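Local coordinates for lectin (Lotus tetragonolobus, PDB 2EIG), which probably binds L-fucosyl-containing sugars as a seed legume lectin, a four-chain protein whose subunits each carry a manganese and a calcium ion, at residues 82-87 with 200-205; 61-66 with 162-167; 113-118 with 138-143. All coordinates share one frame; numbering follows the deposited sequence.

Contact 1 (82-87 with 200-205); sequences VVFFLA and VSVGFS
Residues 82-87 and 200-205 run antiparallel, 154° between their directions, with Val83, Phe85 and Ala87 in hydrogen-bonded pairs opposite Ser205, Gly203 and Ser201. Both bonds of the Val83-Ser205 pair are sound, and Val83 N donates to Ser205 O at 2.7 Å. The Phe85-Gly203 and Ala87-Ser201 pairs each have one sound and one weak bond. In the former the weak one runs from Gly203 N to Phe85 O. A water takes up part of that carbonyl, giving a 2.7 Å hydrogen bond to Phe85 O. The same water sits over the centre of one face of the Phe85 ring.

Phe84, Leu86, Val202 and Phe204 share one face of the sheet. The edge of Phe84 points at the face of Phe204 in a T-shaped pair, planes 72° apart. Phe84 CD1 is the atom that meets Phe204 CE2, at 4.1 Å. Farther along, Phe84 CZ lies beside Val202 CB, and Leu86 CG touches both Val200 CG2 and Val202 CG1. These two strands are neighbours in the seven-stranded sheet of the legume lectin jelly roll. Trp221, from the other sheet, packs against both Phe84 and Phe204.

Phe85 and Ser205 lie on the reverse face. The CG of Phe85 stands between its backbone N and carbonyl carbon (chi1 81°), which swings the ring across Gly203 toward the partner strand. Its CE2 reaches Ser205 CB at 3.5 Å. With the backbone of Gly203 a side chain would run into the carbonyl O of Val202. Ser205 OG bonds outside the pair, to Leu102 O.

Contact 2 (61-66 with 162-167); sequences SFITSF and TIIYDS
Phe62 and Tyr165 face each other across two antiparallel strands whose directions differ by 179°. They form a hydrogen-bonded pair, and Tyr165 N donates to Phe62 O at 2.8 Å. Thr64 and Ile163 form the next such pair, with two bonds of 2.8 Å between Thr64 N and Ile163 O and between Ile163 N and Thr64 O.

The tight part is the face bearing Phe62, Thr64, Ile163 and Tyr165. Tyr165 CB sits over the face of the Phe62 ring in a CH-pi contact, 3.6 Å from its centroid and 19° off the normal. Tyr165 CG is anti to its backbone N (chi1 -172°), which carries the phenol away from Phe62. The two rings are nearly parallel but slid apart, so they barely overlap. Ile163 spreads its branches: CG2 touches Phe62 CE1, while CD1 reaches the edge of the Phe66 ring at CE2, 3.8 Å away. Thr64 CG2 lies against Ile163 CB. Thr64 OG1 bonds to Ser222 O and Trp221 NE1.

The loose part is the Ser65-Thr162 end of the other face. Both residues are partly exposed and are linked by a weak hydrogen bond, 3.5 Å from Ser65 OG to Thr162 OG1. Next to them Ile63 CD1 rests on Ile164 CG1 at 3.7 Å, an apolar patch covered by Val175 and Thr173 of a second subunit. At the strand end Ser61 OG and Ser167 OG are 2.8 Å apart and hydrogen-bonded. Thr185 of the second subunit bonds to Ser61 and Asp166, and its Lys147 forms a salt bridge with Asp166.

Such a strand pair, apolar inside and facing a partner subunit outside, belongs to the back sheet of the legume lectin sandwich, through which these proteins commonly associate.

Contact 3 (113-118 with 138-143); sequences QFVAVE and IDVNSI. With MN (manganese (II) ion), chain F.
Glu118 OE1 accepts a hydrogen bond of 2.6 Å from a water, and Asp139 OD1 lies 2.7 Å from the same Glu118 OE1. The water also donates to Ile143 O, and it is itself a ligand of the manganese ion. The carboxyl planes of Glu118 and Asp139 are 85° apart. One of the two acids probably carries a proton and donates it to the other. Glu118 OE2 binds the manganese ion at 2.2 Å. With chi1 65° Glu118 CG is flanked by both main-chain neighbours of CA, and the chain then runs out extended, which sets OE2 on the metal and OE1 beside Asp139. Asp120, Asp127 and His135 supply the other protein ligands of manganese, and a second water completes the site. Asp139 OD2 is held in turn by Ser145 OG.

The backbones pair antiparallel. Ala116 and Asp139 exchange two bonds, and the one from Asp139 N to Ala116 O is nearly straight at 175°. Asn141 N adds a 3.0 Å bond to Phe114 O where the second strand has already ended.

Phe114 reaches across the strands to the turn after Val140. Its CE1 edge meets Asp139 CB at 3.6 Å, and its CZ lies 3.5 Å from Ser142 O. Asn141 CA lies over one face of the ring. On the face of the sheet opposite Ala116 and Asp139, Val115 CG2 and Val140 CG1 touch side by side.

Strand 115-120 lies between strands 81-88 and 135-140. Val115 and Val140 pack on Val195 of helix 192-195, and Val117 and Ile138 pack on Val174 of strand 171-178. Beyond Val140, Leu146 of a third subunit makes contact.

How the contacts relate
Contacts 1 and 3 belong to the same seven-stranded sheet. Strands 81-88 and 115-120 are neighbours there, joined by probable hydrogen bonds from Val117 N to Phe84 O and from Leu86 N to Val115 O. Contact 2 lies in the other sheet. Its Phe66 and Ile163 meet Phe84 of contact 1 in the shared core, and Ile163 also touches Val117 of contact 3. Contact 1 is wholly buried, near the chain centre, and mostly aromatic and aliphatic. Contact 2 lies farther out and gives its serines and aspartate to the edge of the core and to the second subunit. Contact 3 adds acidic groups at the manganese and meets the third subunit.

Contact 1 (82-87 with 200-205)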
ATOM      1  N   VAL A  82      15.764 -13.036  16.163  1.00 14.73           N
ATOM      2  CA  VAL A  82      14.499 -13.589  16.597  1.00 15.21           C
ATOM      3  C   VAL A  82      13.434 -12.980  15.663  1.00 14.36           C
ATOM      4  O   VAL A  82      13.522 -11.818  15.253  1.00 14.92           O
ATOM      5  CB  VAL A  82      14.208 -13.305  18.128  1.00 14.85           C
ATOM      6  CG1 VAL A  82      14.331 -11.798  18.475  1.00 14.55           C
ATOM      7  CG2 VAL A  82      12.792 -13.846  18.563  1.00 14.63           C
ATOM      8  N   VAL A  83      12.457 -13.796  15.295  1.00 13.13           N
ATOM      9  CA  VAL A  83      11.351 -13.324  14.482  1.00 13.04           C
ATOM     10  C   VAL A  83      10.014 -13.560  15.125  1.00 12.39           C
ATOM     11  O   VAL A  83       9.865 -14.526  15.829  1.00 12.01           O
ATOM     12  CB  VAL A  83      11.410 -13.937  13.058  1.00 12.72           C
ATOM     13  CG1 VAL A  83      12.892 -13.952  12.592  1.00 12.97           C
ATOM     14  CG2 VAL A  83      10.757 -15.338  12.998  1.00 10.79           C
ATOM     15  N   PHE A  84       9.073 -12.651  14.884  1.00 12.27           N
ATOM     16  CA  PHE A  84       7.679 -12.944  14.973  1.00 13.09           C
ATOM     17  C   PHE A  84       7.194 -13.464  13.600  1.00 13.79           C
ATOM     18  O   PHE A  84       7.472 -12.861  12.560  1.00 14.11           O
ATOM     19  CB  PHE A  84       6.834 -11.712  15.365  1.00 13.16           C
ATOM     20  CG  PHE A  84       5.348 -12.002  15.343  1.00 16.48           C
ATOM     21  CD1 PHE A  84       4.740 -12.678  16.418  1.00 18.91           C
ATOM     22  CD2 PHE A  84       4.584 -11.702  14.227  1.00 16.56           C
ATOM     23  CE1 PHE A  84       3.395 -12.983  16.384  1.00 17.08           C
ATOM     24  CE2 PHE A  84       3.243 -11.990  14.177  1.00 20.25           C
ATOM     25  CZ  PHE A  84       2.625 -12.620  15.264  1.00 16.77           C
ATOM     26  N   PHE A  85       6.489 -14.574  13.610  1.00 12.73           N
ATOM     27  CA  PHE A  85       6.068 -15.225  12.388  1.00 13.59           C
ATOM     28  C   PHE A  85       4.704 -15.942  12.451  1.00 13.41           C
ATOM     29  O   PHE A  85       4.253 -16.417  13.517  1.00 12.81           O
ATOM     30  CB  PHE A  85       7.163 -16.159  11.789  1.00 11.87           C
ATOM     31  CG  PHE A  85       7.274 -17.553  12.424  1.00 12.21           C
ATOM     32  CD1 PHE A  85       7.041 -18.673  11.663  1.00 10.44           C
ATOM     33  CD2 PHE A  85       7.730 -17.733  13.740  1.00 10.18           C
ATOM     34  CE1 PHE A  85       7.205 -19.983  12.179  1.00 14.35           C
ATOM     35  CE2 PHE A  85       7.869 -19.050  14.293  1.00 14.66           C
ATOM     36  CZ  PHE A  85       7.633 -20.167  13.505  1.00 11.95           C
ATOM     37  N   LEU A  86       4.052 -15.922  11.294  1.00 12.57           N
ATOM     38  CA  LEU A  86       2.927 -16.751  10.940  1.00 14.34           C
ATOM     39  C   LEU A  86       3.401 -17.820   9.982  1.00 13.85           C
ATOM     40  O   LEU A  86       4.160 -17.540   8.995  1.00 14.24           O
ATOM     41  CB  LEU A  86       1.860 -15.934  10.204  1.00 13.71           C
ATOM     42  CG  LEU A  86       0.981 -15.015  11.054  1.00 15.95           C
ATOM     43  CD1 LEU A  86       1.833 -13.950  11.713  1.00 16.01           C
ATOM     44  CD2 LEU A  86      -0.041 -14.339  10.128  1.00 16.04           C
ATOM     45  N   ALA A  87       2.955 -19.031  10.249  1.00 13.59           N
ATOM     46  CA  ALA A  87       3.276 -20.193   9.414  1.00 13.85           C
ATOM     47  C   ALA A  87       2.085 -21.172   9.436  1.00 14.90           C
ATOM     48  O   ALA A  87       1.324 -21.181  10.413  1.00 14.55           O
ATOM     49  CB  ALA A  87       4.513 -20.849   9.884  1.00 12.88           C
ATOM     50  N   VAL A 200      -3.068 -20.688  11.127  1.00 14.70           N
ATOM     51  CA  VAL A 200      -1.628 -20.540  11.249  1.00 13.77           C
ATOM     52  C   VAL A 200      -1.205 -20.618  12.711  1.00 14.20           C
ATOM     53  O   VAL A 200      -2.020 -20.510  13.614  1.00 12.67           O
ATOM     54  CB  VAL A 200      -1.123 -19.214  10.582  1.00 13.66           C
ATOM     55  CG1 VAL A 200      -1.413 -19.207   9.076  1.00 13.81           C
ATOM     56  CG2 VAL A 200      -1.745 -17.976  11.234  1.00 11.85           C
ATOM     57  N   SER A 201       0.084 -20.841  12.934  1.00 13.27           N
ATOM     58  CA  SER A 201       0.634 -20.551  14.222  1.00 12.29           C
ATOM     59  C   SER A 201       1.015 -19.103  14.160  1.00 13.23           C
ATOM     60  O   SER A 201       1.262 -18.531  13.074  1.00 11.57           O
ATOM     61  CB  SER A 201       1.839 -21.437  14.505  1.00 12.81           C
ATOM     62  OG  SER A 201       2.835 -21.236  13.499  1.00 15.42           O
ATOM     63  N   VAL A 202       0.955 -18.486  15.336  1.00 14.58           N
ATOM     64  CA  VAL A 202       1.650 -17.218  15.591  1.00 14.19           C
ATOM     65  C   VAL A 202       2.627 -17.541  16.672  1.00 14.37           C
ATOM     66  O   VAL A 202       2.361 -18.404  17.563  1.00 14.90           O
ATOM     67  CB  VAL A 202       0.693 -16.049  15.994  1.00 13.57           C
ATOM     68  CG1 VAL A 202      -0.237 -15.789  14.838  1.00 15.52           C
ATOM     69  CG2 VAL A 202      -0.136 -16.399  17.297  1.00 11.56           C
ATOM     70  N   GLY A 203       3.760 -16.860  16.597  1.00 14.46           N
ATOM     71  CA  GLY A 203       4.795 -17.032  17.564  1.00 14.89           C
ATOM     72  C   GLY A 203       6.146 -16.566  17.087  1.00 14.62           C
ATOM     73  O   GLY A 203       6.291 -15.683  16.240  1.00 14.56           O
ATOM     74  N   PHE A 204       7.163 -17.152  17.690  1.00 15.47           N
ATOM     75  CA  PHE A 204       8.515 -16.658  17.520  1.00 14.81           C
ATOM     76  C   PHE A 204       9.424 -17.780  17.136  1.00 14.79           C
ATOM     77  O   PHE A 204       9.217 -18.920  17.532  1.00 14.00           O
ATOM     78  CB  PHE A 204       9.031 -16.038  18.824  1.00 13.87           C
ATOM     79  CG  PHE A 204       8.168 -14.945  19.344  1.00 16.14           C
ATOM     80  CD1 PHE A 204       7.180 -15.224  20.307  1.00 14.01           C
ATOM     81  CD2 PHE A 204       8.332 -13.618  18.887  1.00 13.02           C
ATOM     82  CE1 PHE A 204       6.376 -14.199  20.793  1.00 13.25           C
ATOM     83  CE2 PHE A 204       7.509 -12.583  19.389  1.00 13.63           C
ATOM     84  CZ  PHE A 204       6.535 -12.896  20.352  1.00 16.47           C
ATOM     85  N   SER A 205      10.440 -17.429  16.359  1.00 13.84           N
ATOM     86  CA  SER A 205      11.507 -18.314  16.055  1.00 13.88           C
ATOM     87  C   SER A 205      12.798 -17.550  16.252  1.00 13.97           C
ATOM     88  O   SER A 205      12.889 -16.361  15.923  1.00 13.57           O
ATOM     89  CB  SER A 205      11.391 -18.791  14.598  1.00 13.67           C
ATOM     90  OG  SER A 205      12.489 -19.588  14.296  1.00 15.35           O
TER
HETATM   91  O   HOH W   1       4.294 -19.071  13.996  1.00 12.61           O

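Contact 2 (61-66 with 162-167)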
ATOM      1  N   SER A  61      -7.681  -9.410  10.728  1.00 16.68           N
ATOM      2  CA  SER A  61      -6.771  -8.356  11.144  1.00 16.74           C
ATOM      3  C   SER A  61      -6.156  -8.781  12.442  1.00 17.18           C
ATOM      4  O   SER A  61      -6.750  -9.535  13.228  1.00 16.61           O
ATOM      5  CB  SER A  61      -7.496  -7.007  11.340  1.00 16.63           C
ATOM      6  OG  SER A  61      -7.860  -6.508  10.079  1.00 17.80           O
ATOM      7  N   PHE A  62      -4.948  -8.298  12.708  1.00 15.78           N
ATOM      8  CA  PHE A  62      -4.414  -8.499  14.029  1.00 15.07           C
ATOM      9  C   PHE A  62      -3.548  -7.342  14.455  1.00 15.05           C
ATOM     10  O   PHE A  62      -3.093  -6.521  13.636  1.00 15.70           O
ATOM     11  CB  PHE A  62      -3.693  -9.855  14.202  1.00 14.72           C
ATOM     12  CG  PHE A  62      -2.416 -10.027  13.371  1.00 17.12           C
ATOM     13  CD1 PHE A  62      -1.190  -9.534  13.824  1.00 18.34           C
ATOM     14  CD2 PHE A  62      -2.454 -10.731  12.177  1.00 18.72           C
ATOM     15  CE1 PHE A  62      -0.011  -9.705  13.075  1.00 17.26           C
ATOM     16  CE2 PHE A  62      -1.293 -10.902  11.408  1.00 20.03           C
ATOM     17  CZ  PHE A  62      -0.068 -10.390  11.871  1.00 17.75           C
ATOM     18  N   ILE A  63      -3.336  -7.289  15.752  1.00 14.01           N
ATOM     19  CA  ILE A  63      -2.284  -6.481  16.289  1.00 15.52           C
ATOM     20  C   ILE A  63      -1.569  -7.359  17.257  1.00 15.30           C
ATOM     21  O   ILE A  63      -2.174  -8.088  17.987  1.00 15.35           O
ATOM     22  CB  ILE A  63      -2.784  -5.164  16.968  1.00 14.20           C
ATOM     23  CG1 ILE A  63      -1.578  -4.390  17.537  1.00 15.89           C
ATOM     24  CG2 ILE A  63      -3.896  -5.454  18.055  1.00 15.74           C
ATOM     25  CD1 ILE A  63      -1.866  -2.951  17.938  1.00 15.01           C
ATOM     26  N   THR A  64      -0.255  -7.314  17.223  1.00 15.86           N
ATOM     27  CA  THR A  64       0.479  -7.994  18.233  1.00 15.55           C
ATOM     28  C   THR A  64       1.525  -7.028  18.796  1.00 16.76           C
ATOM     29  O   THR A  64       2.025  -6.177  18.045  1.00 16.83           O
ATOM     30  CB  THR A  64       1.090  -9.322  17.690  1.00 15.13           C
ATOM     31  OG1 THR A  64       1.522 -10.073  18.787  1.00 10.60           O
ATOM     32  CG2 THR A  64       2.293  -9.158  16.712  1.00 15.32           C
ATOM     33  N   SER A  65       1.827  -7.172  20.083  1.00 17.18           N
ATOM     34  CA  SER A  65       2.908  -6.427  20.752  1.00 18.84           C
ATOM     35  C   SER A  65       3.751  -7.355  21.581  1.00 17.73           C
ATOM     36  O   SER A  65       3.264  -8.291  22.212  1.00 17.21           O
ATOM     37  CB  SER A  65       2.382  -5.297  21.677  1.00 18.95           C
ATOM     38  OG  SER A  65       1.644  -4.350  20.934  1.00 22.78           O
ATOM     39  N   PHE A  66       5.043  -7.105  21.582  1.00 18.46           N
ATOM     40  CA  PHE A  66       5.922  -7.882  22.439  1.00 17.69           C
ATOM     41  C   PHE A  66       7.160  -7.080  22.833  1.00 18.55           C
ATOM     42  O   PHE A  66       7.685  -6.313  22.030  1.00 18.58           O
ATOM     43  CB  PHE A  66       6.306  -9.241  21.823  1.00 16.95           C
ATOM     44  CG  PHE A  66       6.835  -9.161  20.411  1.00 16.59           C
ATOM     45  CD1 PHE A  66       8.204  -9.035  20.180  1.00 16.96           C
ATOM     46  CD2 PHE A  66       5.962  -9.226  19.316  1.00 12.21           C
ATOM     47  CE1 PHE A  66       8.711  -8.990  18.888  1.00 15.48           C
ATOM     48  CE2 PHE A  66       6.469  -9.163  18.034  1.00 12.97           C
ATOM     49  CZ  PHE A  66       7.812  -9.046  17.813  1.00 12.62           C
ATOM     50  N   THR A 162       5.503  -3.459  18.016  1.00 14.26           N
ATOM     51  CA  THR A 162       4.100  -3.564  17.676  1.00 14.46           C
ATOM     52  C   THR A 162       3.954  -3.870  16.176  1.00 15.20           C
ATOM     53  O   THR A 162       4.560  -3.233  15.302  1.00 14.89           O
ATOM     54  CB  THR A 162       3.370  -2.245  18.026  1.00 14.02           C
ATOM     55  OG1 THR A 162       3.585  -1.949  19.390  1.00 16.24           O
ATOM     56  CG2 THR A 162       1.880  -2.302  17.698  1.00 13.31           C
ATOM     57  N   ILE A 163       3.134  -4.857  15.877  1.00 14.86           N
ATOM     58  CA  ILE A 163       2.886  -5.251  14.499  1.00 14.14           C
ATOM     59  C   ILE A 163       1.394  -5.202  14.265  1.00 15.01           C
ATOM     60  O   ILE A 163       0.588  -5.734  15.051  1.00 14.38           O
ATOM     61  CB  ILE A 163       3.446  -6.659  14.236  1.00 13.78           C
ATOM     62  CG1 ILE A 163       4.989  -6.690  14.448  1.00 13.03           C
ATOM     63  CG2 ILE A 163       3.045  -7.171  12.827  1.00 13.20           C
ATOM     64  CD1 ILE A 163       5.537  -8.103  14.555  1.00 13.28           C
ATOM     65  N   ILE A 164       0.990  -4.515  13.220  1.00 15.91           N
ATOM     66  CA  ILE A 164      -0.448  -4.431  12.964  1.00 16.81           C
ATOM     67  C   ILE A 164      -0.582  -5.020  11.586  1.00 16.30           C
ATOM     68  O   ILE A 164       0.179  -4.659  10.713  1.00 16.09           O
ATOM     69  CB  ILE A 164      -1.011  -2.982  12.970  1.00 16.77           C
ATOM     70  CG1 ILE A 164      -0.975  -2.374  14.375  1.00 17.12           C
ATOM     71  CG2 ILE A 164      -2.477  -2.955  12.454  1.00 15.75           C
ATOM     72  CD1 ILE A 164      -1.350  -0.867  14.417  1.00 19.73           C
ATOM     73  N   TYR A 165      -1.498  -5.969  11.427  1.00 15.63           N
ATOM     74  CA  TYR A 165      -1.956  -6.358  10.108  1.00 15.62           C
ATOM     75  C   TYR A 165      -3.347  -5.833   9.876  1.00 17.17           C
ATOM     76  O   TYR A 165      -4.293  -6.251  10.531  1.00 17.36           O
ATOM     77  CB  TYR A 165      -1.926  -7.885   9.930  1.00 14.81           C
ATOM     78  CG  TYR A 165      -2.219  -8.271   8.488  1.00 14.29           C
ATOM     79  CD1 TYR A 165      -1.267  -8.092   7.482  1.00 15.39           C
ATOM     80  CD2 TYR A 165      -3.469  -8.748   8.131  1.00 14.31           C
ATOM     81  CE1 TYR A 165      -1.578  -8.386   6.169  1.00 13.53           C
ATOM     82  CE2 TYR A 165      -3.780  -9.079   6.839  1.00 14.31           C
ATOM     83  CZ  TYR A 165      -2.844  -8.900   5.865  1.00 15.63           C
ATOM     84  OH  TYR A 165      -3.204  -9.252   4.600  1.00 16.03           O
ATOM     85  N   ASP A 166      -3.491  -4.969   8.899  1.00 18.50           N
ATOM     86  CA  ASP A 166      -4.811  -4.493   8.533  1.00 19.23           C
ATOM     87  C   ASP A 166      -5.357  -5.277   7.327  1.00 20.19           C
ATOM     88  O   ASP A 166      -4.901  -5.070   6.229  1.00 20.73           O
ATOM     89  CB  ASP A 166      -4.770  -2.994   8.236  1.00 18.05           C
ATOM     90  CG  ASP A 166      -6.087  -2.490   7.671  1.00 19.64           C
ATOM     91  OD1 ASP A 166      -7.118  -3.028   8.062  1.00 20.40           O
ATOM     92  OD2 ASP A 166      -6.086  -1.589   6.825  1.00 22.24           O
ATOM     93  N   SER A 167      -6.296  -6.198   7.556  1.00 20.54           N
ATOM     94  CA  SER A 167      -6.885  -6.986   6.465  1.00 23.20           C
ATOM     95  C   SER A 167      -7.583  -6.115   5.420  1.00 24.13           C
ATOM     96  O   SER A 167      -7.571  -6.447   4.257  1.00 25.74           O
ATOM     97  CB  SER A 167      -7.871  -8.046   6.996  1.00 21.93           C
ATOM     98  OG  SER A 167      -8.933  -7.439   7.718  1.00 22.01           O
TER

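Contact 3 (113-118 with 138-143)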
ATOM      1  N   GLN A 113       6.990 -21.176   3.369  1.00 19.74           N
ATOM      2  CA  GLN A 113       5.748 -20.475   3.387  1.00 19.80           C
ATOM      3  C   GLN A 113       5.527 -19.855   4.784  1.00 18.18           C
ATOM      4  O   GLN A 113       5.375 -20.566   5.760  1.00 16.97           O
ATOM      5  CB  GLN A 113       4.637 -21.467   3.047  1.00 20.46           C
ATOM      6  CG  GLN A 113       3.401 -20.748   2.668  1.00 22.61           C
ATOM      7  CD  GLN A 113       2.273 -21.674   2.356  1.00 23.95           C
ATOM      8  OE1 GLN A 113       2.457 -22.875   2.247  1.00 25.01           O
ATOM      9  NE2 GLN A 113       1.099 -21.116   2.187  1.00 23.01           N
ATOM     10  N   PHE A 114       5.548 -18.541   4.870  1.00 17.42           N
ATOM     11  CA  PHE A 114       5.481 -17.874   6.188  1.00 17.48           C
ATOM     12  C   PHE A 114       5.494 -16.397   5.974  1.00 16.87           C
ATOM     13  O   PHE A 114       5.901 -15.876   4.906  1.00 18.01           O
ATOM     14  CB  PHE A 114       6.673 -18.276   7.129  1.00 17.23           C
ATOM     15  CG  PHE A 114       8.012 -17.801   6.625  1.00 16.78           C
ATOM     16  CD1 PHE A 114       8.431 -16.492   6.869  1.00 18.38           C
ATOM     17  CD2 PHE A 114       8.796 -18.623   5.835  1.00 17.64           C
ATOM     18  CE1 PHE A 114       9.617 -16.025   6.342  1.00 20.27           C
ATOM     19  CE2 PHE A 114       9.985 -18.167   5.285  1.00 16.85           C
ATOM     20  CZ  PHE A 114      10.399 -16.883   5.531  1.00 17.73           C
ATOM     21  N   VAL A 115       5.054 -15.704   6.999  1.00 16.85           N
ATOM     22  CA  VAL A 115       5.173 -14.266   7.040  1.00 15.35           C
ATOM     23  C   VAL A 115       5.912 -14.037   8.348  1.00 16.01           C
ATOM     24  O   VAL A 115       5.544 -14.608   9.381  1.00 14.66           O
ATOM     25  CB  VAL A 115       3.792 -13.537   6.962  1.00 15.16           C
ATOM     26  CG1 VAL A 115       3.946 -12.062   7.222  1.00 13.72           C
ATOM     27  CG2 VAL A 115       3.117 -13.723   5.577  1.00 14.50           C
ATOM     28  N   ALA A 116       6.983 -13.259   8.290  1.00 15.38           N
ATOM     29  CA  ALA A 116       7.762 -13.002   9.471  1.00 15.78           C
ATOM     30  C   ALA A 116       8.204 -11.532   9.554  1.00 15.58           C
ATOM     31  O   ALA A 116       8.371 -10.867   8.534  1.00 15.82           O
ATOM     32  CB  ALA A 116       8.987 -13.937   9.490  1.00 16.46           C
ATOM     33  N   VAL A 117       8.292 -11.035  10.786  1.00 14.89           N
ATOM     34  CA  VAL A 117       8.996  -9.836  11.133  1.00 14.43           C
ATOM     35  C   VAL A 117      10.256 -10.271  11.919  1.00 13.92           C
ATOM     36  O   VAL A 117      10.184 -10.804  13.040  1.00 12.48           O
ATOM     37  CB  VAL A 117       8.120  -8.862  11.967  1.00 15.19           C
ATOM     38  CG1 VAL A 117       8.928  -7.576  12.333  1.00 13.25           C
ATOM     39  CG2 VAL A 117       6.765  -8.516  11.208  1.00 14.12           C
ATOM     40  N   GLU A 118      11.405 -10.037  11.307  1.00 13.89           N
ATOM     41  CA  GLU A 118      12.665 -10.513  11.832  1.00 14.96           C
ATOM     42  C   GLU A 118      13.429  -9.378  12.455  1.00 15.85           C
ATOM     43  O   GLU A 118      13.381  -8.231  12.023  1.00 17.60           O
ATOM     44  CB  GLU A 118      13.544 -11.195  10.753  1.00 14.17           C
ATOM     45  CG  GLU A 118      13.971 -10.195   9.679  1.00 14.63           C
ATOM     46  CD  GLU A 118      15.014 -10.739   8.727  1.00 16.25           C
ATOM     47  OE1 GLU A 118      14.882 -11.850   8.209  1.00 17.83           O
ATOM     48  OE2 GLU A 118      15.962 -10.002   8.487  1.00 15.81           O
ATOM     49  N   ILE A 138      10.702  -7.325   7.072  1.00 15.69           N
ATOM     50  CA  ILE A 138       9.489  -8.111   6.768  1.00 14.20           C
ATOM     51  C   ILE A 138       9.748  -9.147   5.696  1.00 15.19           C
ATOM     52  O   ILE A 138      10.192  -8.810   4.589  1.00 15.69           O
ATOM     53  CB  ILE A 138       8.301  -7.236   6.453  1.00 14.48           C
ATOM     54  CG1 ILE A 138       7.975  -6.424   7.730  1.00 14.07           C
ATOM     55  CG2 ILE A 138       7.121  -8.124   6.044  1.00 14.41           C
ATOM     56  CD1 ILE A 138       7.055  -5.264   7.509  1.00 15.57           C
ATOM     57  N   ASP A 139       9.566 -10.424   6.074  1.00 15.83           N
ATOM     58  CA  ASP A 139       9.875 -11.581   5.270  1.00 15.61           C
ATOM     59  C   ASP A 139       8.588 -12.299   4.855  1.00 16.38           C
ATOM     60  O   ASP A 139       7.730 -12.642   5.705  1.00 16.57           O
ATOM     61  CB  ASP A 139      10.687 -12.607   6.066  1.00 15.28           C
ATOM     62  CG  ASP A 139      11.933 -12.035   6.655  1.00 16.53           C
ATOM     63  OD1 ASP A 139      12.469 -12.738   7.506  1.00 19.20           O
ATOM     64  OD2 ASP A 139      12.354 -10.906   6.274  1.00 16.69           O
ATOM     65  N   VAL A 140       8.481 -12.574   3.563  1.00 15.52           N
ATOM     66  CA  VAL A 140       7.403 -13.431   3.080  1.00 14.77           C
ATOM     67  C   VAL A 140       7.995 -14.526   2.205  1.00 15.28           C
ATOM     68  O   VAL A 140       8.538 -14.238   1.139  1.00 15.30           O
ATOM     69  CB  VAL A 140       6.330 -12.648   2.330  1.00 13.93           C
ATOM     70  CG1 VAL A 140       5.150 -13.592   1.922  1.00 11.09           C
ATOM     71  CG2 VAL A 140       5.883 -11.488   3.153  1.00 15.83           C
ATOM     72  N   ASN A 141       7.937 -15.759   2.707  1.00 14.36           N
ATOM     73  CA  ASN A 141       8.366 -16.957   1.997  1.00 16.46           C
ATOM     74  C   ASN A 141       9.872 -16.994   1.755  1.00 17.49           C
ATOM     75  O   ASN A 141      10.395 -17.971   1.265  1.00 20.18           O
ATOM     76  CB  ASN A 141       7.640 -17.082   0.616  1.00 16.64           C
ATOM     77  CG  ASN A 141       6.153 -17.170   0.747  1.00 18.08           C
ATOM     78  OD1 ASN A 141       5.397 -17.053  -0.249  1.00 24.35           O
ATOM     79  ND2 ASN A 141       5.692 -17.380   1.971  1.00 12.57           N
ATOM     80  N   SER A 142      10.566 -15.902   2.012  1.00 17.68           N
ATOM     81  CA  SER A 142      11.988 -15.867   1.733  1.00 18.03           C
ATOM     82  C   SER A 142      12.739 -15.275   2.937  1.00 17.83           C
ATOM     83  O   SER A 142      12.155 -14.511   3.693  1.00 17.30           O
ATOM     84  CB  SER A 142      12.176 -14.997   0.491  1.00 17.20           C
ATOM     85  OG  SER A 142      13.537 -14.737   0.272  1.00 15.90           O
ATOM     86  N   ILE A 143      14.006 -15.654   3.094  1.00 19.08           N
ATOM     87  CA  ILE A 143      14.920 -15.080   4.107  1.00 20.28           C
ATOM     88  C   ILE A 143      15.402 -13.703   3.668  1.00 20.45           C
ATOM     89  O   ILE A 143      15.890 -12.914   4.478  1.00 20.35           O
ATOM     90  CB  ILE A 143      16.145 -16.036   4.404  1.00 20.79           C
ATOM     91  CG1 ILE A 143      16.677 -15.857   5.834  1.00 18.96           C
ATOM     92  CG2 ILE A 143      17.296 -15.862   3.323  1.00 19.67           C
ATOM     93  CD1 ILE A 143      15.595 -15.921   7.003  1.00 17.94           C
TER
HETATM   94 MN    MN F1101      17.819 -10.402   7.402  1.00 18.87          MN
HETATM   95  O   HOH W   2      17.061 -12.371   6.874  1.00 20.54           O
HETATM   96  O   HOH W   3      16.822  -9.441   5.651  1.00 18.09           O